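Local coordinates for protein LURP-one-related 15 (Arabidopsis thaliana, PDB 1ZXU), which is of unknown function but might be related to the phospholipid scramblases and tubby-like membrane-tethered transcription factors, at residues R143-C157 / Y160-R173. Numbering follows the deposited sequence.
Sequences RCDFRVKGSWLERSC and YAGESDAIVAQMHR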
loop_
_atom_site.group_PDB
_atom_site.type_symbol
_atom_site.label_atom_id
_atom_site.label_comp_id
_atom_site.label_asym_id
_atom_site.label_seq_id
_atom_site.Cartn_x
_atom_site.Cartn_y
_atom_site.Cartn_z
ATOM N N ARG A 143 -11.952 0.721 16.348
ATOM C CA ARG A 143 -12.345 1.479 15.200
ATOM C C ARG A 143 -11.101 1.439 14.296
ATOM O O ARG A 143 -10.017 1.759 14.751
ATOM C CB ARG A 143 -12.650 2.924 15.604
ATOM C CG ARG A 143 -12.868 3.850 14.399
ATOM C CD ARG A 143 -11.888 5.060 14.374
ATOM N NE ARG A 143 -12.559 6.348 14.555
ATOM C CZ ARG A 143 -13.528 6.806 13.763
ATOM N NH1 ARG A 143 -13.961 6.073 12.742
ATOM N NH2 ARG A 143 -14.084 7.989 14.003
ATOM N N CYS A 144 -11.242 1.040 13.038
ATOM C CA CYS A 144 -10.068 1.171 12.155
ATOM C C CYS A 144 -9.911 2.598 11.689
ATOM O O CYS A 144 -10.862 3.410 11.693
ATOM C CB CYS A 144 -10.140 0.227 10.974
ATOM S SG CYS A 144 -11.663 0.377 10.161
ATOM N N ASP A 145 -8.691 2.935 11.257
ATOM C CA ASP A 145 -8.388 4.238 10.686
ATOM C C ASP A 145 -8.641 4.349 9.180
ATOM O O ASP A 145 -8.950 5.427 8.660
ATOM C CB ASP A 145 -6.939 4.575 10.985
ATOM C CG ASP A 145 -6.709 4.674 12.502
ATOM O OD1 ASP A 145 -7.266 5.621 13.110
ATOM O OD2 ASP A 145 -6.073 3.773 13.074
ATOM N N PHE A 146 -8.495 3.232 8.490
ATOM C CA PHE A 146 -8.881 3.149 7.056
ATOM C C PHE A 146 -9.497 1.784 6.823
ATOM O O PHE A 146 -9.162 0.781 7.528
ATOM C CB PHE A 146 -7.651 3.299 6.127
ATOM C CG PHE A 146 -6.915 4.609 6.304
ATOM C CD1 PHE A 146 -7.242 5.696 5.488
ATOM C CD2 PHE A 146 -5.935 4.761 7.298
ATOM C CE1 PHE A 146 -6.557 6.943 5.643
ATOM C CE2 PHE A 146 -5.252 5.980 7.452
ATOM C CZ PHE A 146 -5.569 7.062 6.637
ATOM N N ARG A 147 -10.293 1.678 5.759
ATOM C CA ARG A 147 -10.812 0.369 5.369
ATOM C C ARG A 147 -10.710 0.211 3.852
ATOM O O ARG A 147 -10.808 1.188 3.100
ATOM C CB ARG A 147 -12.250 0.137 5.824
ATOM C CG ARG A 147 -13.186 1.271 5.609
ATOM C CD ARG A 147 -14.531 0.925 6.296
ATOM N NE ARG A 147 -14.643 1.556 7.605
ATOM C CZ ARG A 147 -14.989 2.826 7.782
ATOM N NH1 ARG A 147 -15.248 3.597 6.726
ATOM N NH2 ARG A 147 -15.074 3.324 9.010
ATOM N N VAL A 148 -10.551 -1.019 3.406
ATOM C CA VAL A 148 -10.616 -1.285 1.971
ATOM C C VAL A 148 -11.834 -2.179 1.694
ATOM O O VAL A 148 -12.017 -3.209 2.352
ATOM C CB VAL A 148 -9.333 -2.045 1.511
ATOM C CG1 VAL A 148 -9.338 -2.214 -0.019
ATOM C CG2 VAL A 148 -8.019 -1.311 1.999
ATOM N N LYS A 149 -12.657 -1.755 0.746
ATOM C CA LYS A 149 -13.840 -2.530 0.321
ATOM C C LYS A 149 -13.718 -2.822 -1.168
ATOM O O LYS A 149 -12.783 -2.384 -1.821
ATOM C CB LYS A 149 -15.072 -1.687 0.571
ATOM C CG LYS A 149 -15.218 -1.250 2.009
ATOM C CD LYS A 149 -16.625 -0.561 2.235
ATOM C CE LYS A 149 -16.920 -0.458 3.727
ATOM N NZ LYS A 149 -18.003 0.532 4.060
ATOM N N GLY A 150 -14.649 -3.604 -1.716
ATOM C CA GLY A 150 -14.629 -3.862 -3.166
ATOM C C GLY A 150 -13.807 -5.102 -3.437
ATOM O O GLY A 150 -13.370 -5.765 -2.504
ATOM N N SER A 151 -13.567 -5.400 -4.708
ATOM C CA SER A 151 -12.947 -6.690 -5.082
ATOM C C SER A 151 -11.679 -6.557 -5.926
ATOM O O SER A 151 -11.703 -5.880 -6.931
ATOM C CB SER A 151 -13.976 -7.551 -5.821
ATOM O OG SER A 151 -13.350 -8.626 -6.504
ATOM N N TRP A 152 -10.588 -7.203 -5.484
ATOM C CA TRP A 152 -9.341 -7.245 -6.242
ATOM C C TRP A 152 -9.588 -7.828 -7.609
ATOM O O TRP A 152 -9.169 -7.266 -8.610
ATOM C CB TRP A 152 -8.259 -8.053 -5.506
ATOM C CG TRP A 152 -6.977 -8.250 -6.225
ATOM C CD1 TRP A 152 -6.570 -9.366 -6.890
ATOM C CD2 TRP A 152 -5.894 -7.307 -6.319
ATOM N NE1 TRP A 152 -5.297 -9.166 -7.413
ATOM C CE2 TRP A 152 -4.872 -7.918 -7.065
ATOM C CE3 TRP A 152 -5.710 -6.010 -5.849
ATOM C CZ2 TRP A 152 -3.678 -7.261 -7.366
ATOM C CZ3 TRP A 152 -4.518 -5.356 -6.127
ATOM C CH2 TRP A 152 -3.512 -5.995 -6.866
ATOM N N LEU A 153 -10.283 -8.958 -7.655
ATOM C CA LEU A 153 -10.471 -9.628 -8.944
ATOM C C LEU A 153 -11.382 -8.846 -9.911
ATOM O O LEU A 153 -11.182 -8.909 -11.129
ATOM C CB LEU A 153 -10.922 -11.084 -8.750
ATOM C CG LEU A 153 -9.890 -12.047 -8.120
ATOM C CD1 LEU A 153 -10.529 -13.383 -7.719
ATOM C CD2 LEU A 153 -8.678 -12.255 -8.986
ATOM N N GLU A 154 -12.311 -8.047 -9.390
ATOM C CA GLU A 154 -13.125 -7.156 -10.231
ATOM C C GLU A 154 -12.462 -5.793 -10.539
ATOM O O GLU A 154 -12.945 -5.000 -11.369
ATOM C CB GLU A 154 -14.517 -6.939 -9.585
ATOM C CG GLU A 154 -15.399 -8.176 -9.749
ATOM C CD GLU A 154 -16.756 -8.063 -9.034
ATOM O OE1 GLU A 154 -17.447 -7.025 -9.204
ATOM O OE2 GLU A 154 -17.112 -9.026 -8.300
ATOM N N ARG A 155 -11.308 -5.549 -9.907
ATOM C CA ARG A 155 -10.606 -4.260 -10.056
ATOM C C ARG A 155 -11.443 -3.102 -9.506
ATOM O O ARG A 155 -11.405 -1.985 -10.064
ATOM C CB ARG A 155 -10.087 -3.958 -11.497
ATOM C CG ARG A 155 -9.238 -5.051 -12.171
ATOM C CD ARG A 155 -8.285 -5.717 -11.157
ATOM N NE ARG A 155 -7.258 -6.550 -11.796
ATOM C CZ ARG A 155 -6.377 -7.286 -11.149
ATOM N NH1 ARG A 155 -6.424 -7.374 -9.829
ATOM N NH2 ARG A 155 -5.441 -7.948 -11.837
ATOM N N SER A 156 -12.118 -3.372 -8.382
ATOM C CA SER A 156 -13.021 -2.374 -7.813
ATOM C C SER A 156 -12.723 -1.931 -6.393
ATOM O O SER A 156 -13.580 -1.259 -5.757
ATOM C CB SER A 156 -14.471 -2.868 -7.865
ATOM O OG SER A 156 -14.648 -4.043 -7.101
ATOM N N CYS A 157 -11.555 -2.283 -5.881
ATOM C CA CYS A 157 -11.166 -1.883 -4.528
ATOM C C CYS A 157 -11.237 -0.392 -4.328
ATOM O O CYS A 157 -10.857 0.382 -5.198
ATOM C CB CYS A 157 -9.727 -2.330 -4.251
ATOM S SG CYS A 157 -9.582 -4.194 -4.292
ATOM N N TYR A 160 -11.138 3.738 2.054
ATOM C CA TYR A 160 -11.849 4.816 2.765
ATOM C C TYR A 160 -11.124 5.214 4.018
ATOM O O TYR A 160 -10.493 4.341 4.672
ATOM C CB TYR A 160 -13.200 4.295 3.215
ATOM C CG TYR A 160 -14.088 3.867 2.104
ATOM C CD1 TYR A 160 -14.972 4.775 1.521
ATOM C CD2 TYR A 160 -14.058 2.565 1.646
ATOM C CE1 TYR A 160 -15.827 4.379 0.485
ATOM C CE2 TYR A 160 -14.903 2.151 0.604
ATOM C CZ TYR A 160 -15.765 3.073 0.033
ATOM O OH TYR A 160 -16.595 2.642 -0.969
ATOM N N ALA A 161 -11.226 6.506 4.379
ATOM C CA ALA A 161 -10.774 7.015 5.675
ATOM C C ALA A 161 -11.847 6.607 6.680
ATOM O O ALA A 161 -13.053 6.677 6.399
ATOM C CB ALA A 161 -10.629 8.563 5.642
ATOM N N GLY A 162 -11.421 6.107 7.830
ATOM C CA GLY A 162 -12.347 5.504 8.789
ATOM C C GLY A 162 -13.343 6.529 9.349
ATOM O O GLY A 162 -14.549 6.262 9.400
ATOM N N GLU A 163 -12.842 7.691 9.764
ATOM C CA GLU A 163 -13.610 8.612 10.633
ATOM C C GLU A 163 -14.511 9.591 9.884
ATOM O O GLU A 163 -15.093 10.500 10.497
ATOM C CB GLU A 163 -12.655 9.402 11.559
ATOM C CG GLU A 163 -11.847 10.546 10.879
ATOM C CD GLU A 163 -11.328 10.165 9.489
ATOM O OE1 GLU A 163 -10.696 9.089 9.367
ATOM O OE2 GLU A 163 -11.569 10.928 8.525
ATOM N N SER A 164 -14.588 9.425 8.569
ATOM C CA SER A 164 -15.351 10.325 7.700
ATOM C C SER A 164 -15.938 9.517 6.568
ATOM O O SER A 164 -16.873 9.963 5.873
ATOM C CB SER A 164 -14.450 11.419 7.127
ATOM O OG SER A 164 -13.390 10.857 6.352
ATOM N N ASP A 165 -15.381 8.325 6.395
ATOM C CA ASP A 165 -15.667 7.458 5.267
ATOM C C ASP A 165 -15.420 8.150 3.910
ATOM O O ASP A 165 -16.102 7.831 2.937
ATOM C CB ASP A 165 -17.087 6.873 5.319
ATOM C CG ASP A 165 -17.075 5.400 5.646
ATOM O OD1 ASP A 165 -16.405 4.643 4.905
ATOM O OD2 ASP A 165 -17.725 4.995 6.644
ATOM N N ALA A 166 -14.431 9.039 3.862
ATOM C CA ALA A 166 -14.048 9.741 2.621
ATOM C C ALA A 166 -13.241 8.719 1.796
ATOM O O ALA A 166 -12.431 8.010 2.370
ATOM C CB ALA A 166 -13.173 10.915 2.942
ATOM N N ILE A 167 -13.461 8.674 0.504
ATOM C CA ILE A 167 -12.604 7.799 -0.394
ATOM C C ILE A 167 -11.238 8.469 -0.526
ATOM O O ILE A 167 -11.135 9.643 -0.868
ATOM C CB ILE A 167 -13.207 7.684 -1.780
ATOM C CG1 ILE A 167 -14.479 6.854 -1.708
ATOM C CG2 ILE A 167 -12.250 6.980 -2.791
ATOM C CD1 ILE A 167 -15.309 7.002 -2.972
ATOM N N VAL A 168 -10.172 7.687 -0.252
ATOM C CA VAL A 168 -8.808 8.175 -0.430
ATOM C C VAL A 168 -8.098 7.570 -1.658
ATOM O O VAL A 168 -7.115 8.132 -2.115
ATOM C CB VAL A 168 -7.929 8.000 0.842
ATOM C CG1 VAL A 168 -8.544 8.817 2.033
ATOM C CG2 VAL A 168 -7.817 6.583 1.213
ATOM N N ALA A 169 -8.608 6.441 -2.133
ATOM C CA ALA A 169 -8.079 5.813 -3.350
ATOM C C ALA A 169 -9.095 4.905 -3.980
ATOM O O ALA A 169 -9.923 4.314 -3.277
ATOM C CB ALA A 169 -6.802 5.013 -3.060
ATOM N N GLN A 170 -8.993 4.782 -5.285
ATOM C CA GLN A 170 -9.967 3.974 -6.022
ATOM C C GLN A 170 -9.315 3.202 -7.184
ATOM O O GLN A 170 -8.646 3.809 -8.005
ATOM C CB GLN A 170 -11.003 4.971 -6.590
ATOM C CG GLN A 170 -11.913 4.451 -7.675
ATOM C CD GLN A 170 -13.144 3.874 -7.089
ATOM O OE1 GLN A 170 -13.929 4.613 -6.493
ATOM N NE2 GLN A 170 -13.315 2.539 -7.194
HETATM N N MSE A 171 -9.552 1.899 -7.235
HETATM C CA MSE A 171 -9.112 1.079 -8.336
HETATM C C MSE A 171 -10.057 1.165 -9.545
HETATM O O MSE A 171 -11.283 1.349 -9.374
HETATM C CB MSE A 171 -9.024 -0.375 -7.831
HETATM C CG MSE A 171 -8.249 -1.281 -8.757
HETATM SE SE MSE A 171 -8.052 -2.953 -7.812
HETATM C CE MSE A 171 -6.572 -2.425 -6.652
ATOM N N HIS A 172 -9.475 1.087 -10.753
ATOM C CA HIS A 172 -10.248 1.089 -12.034
ATOM C C HIS A 172 -9.688 0.003 -12.915
ATOM O O HIS A 172 -8.478 -0.158 -12.973
ATOM C CB HIS A 172 -10.025 2.376 -12.850
ATOM C CG HIS A 172 -10.049 3.623 -12.055
ATOM N ND1 HIS A 172 -8.898 4.245 -11.616
ATOM C CD2 HIS A 172 -11.087 4.395 -11.643
ATOM C CE1 HIS A 172 -9.233 5.333 -10.944
ATOM N NE2 HIS A 172 -10.551 5.446 -10.944
ATOM N N ARG A 173 -10.560 -0.723 -13.609
ATOM C CA ARG A 173 -10.114 -1.767 -14.532
ATOM C C ARG A 173 -9.677 -1.105 -15.803
ATOM O O ARG A 173 -10.332 -0.164 -16.248
ATOM C CB ARG A 173 -11.254 -2.761 -14.851
ATOM C CG ARG A 173 -10.750 -3.910 -15.716
ATOM C CD ARG A 173 -11.605 -5.161 -15.594
ATOM N NE ARG A 173 -12.908 -4.982 -16.208
ATOM C CZ ARG A 173 -13.193 -5.243 -17.486
ATOM N NH1 ARG A 173 -12.256 -5.691 -18.323
ATOM N NH2 ARG A 173 -14.428 -5.034 -17.938
HETATM O O HOH W 1 -8.204 8.096 9.243
#
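Met171, a selenomethionine, lies against the Trp152–Cys157 loop. Its CG is anti to the backbone N (chi1 -165°), and the bend at SE carries CE to the Trp152 ring, 3.6 Å from CZ3. SE meets this ring obliquely, a Met-aromatic contact, while Cys157 CB and SG pack beside SE. The backbone pairs here too, with Met171 N donating to Cys157 O at 2.9 Å. Trp152 also meets Phe187 edge-to-face and touches helix 197-211.

Arg155 lays its CB against Arg173 CB (3.7 Å). Its chain then bends at chi2 (-39°) and turns away, bringing NH1 over the rim of one Trp152 ring face. There NH1 donates to Trp152 O at 3.0 Å, from above the carbonyl plane, and NE bonds Asn186 OD1. With an alanine in its place, Asn186 OD1 would probably lose its guanidinium mate and Trp152 O the side-chain donor of its two.

Strands 146-149 and 158-161 form an antiparallel hairpin of the tubby-like barrel. Arg147 and Tyr160 are a hydrogen-bonded pair. The Lys149 and Tyr160 side chains cross at about a right angle, with Lys149 CD 3.6 Å from Tyr160 CE2. Arg147 NH2 reaches a lone pair of Gly162 O at 3.0 Å. Arg147 NH1 faces the Asp165 carboxylate in a salt bridge of doubtful geometry, the two groups being modelled too close. Nearby, one water bridges Asp145 O and Glu163 OE1.

Phe146 packs on Ala161 on one sheet face; Arg147 and Tyr160 share the other. There Asp165 probably offsets the charge of Arg147 and, less closely, that of Lys149.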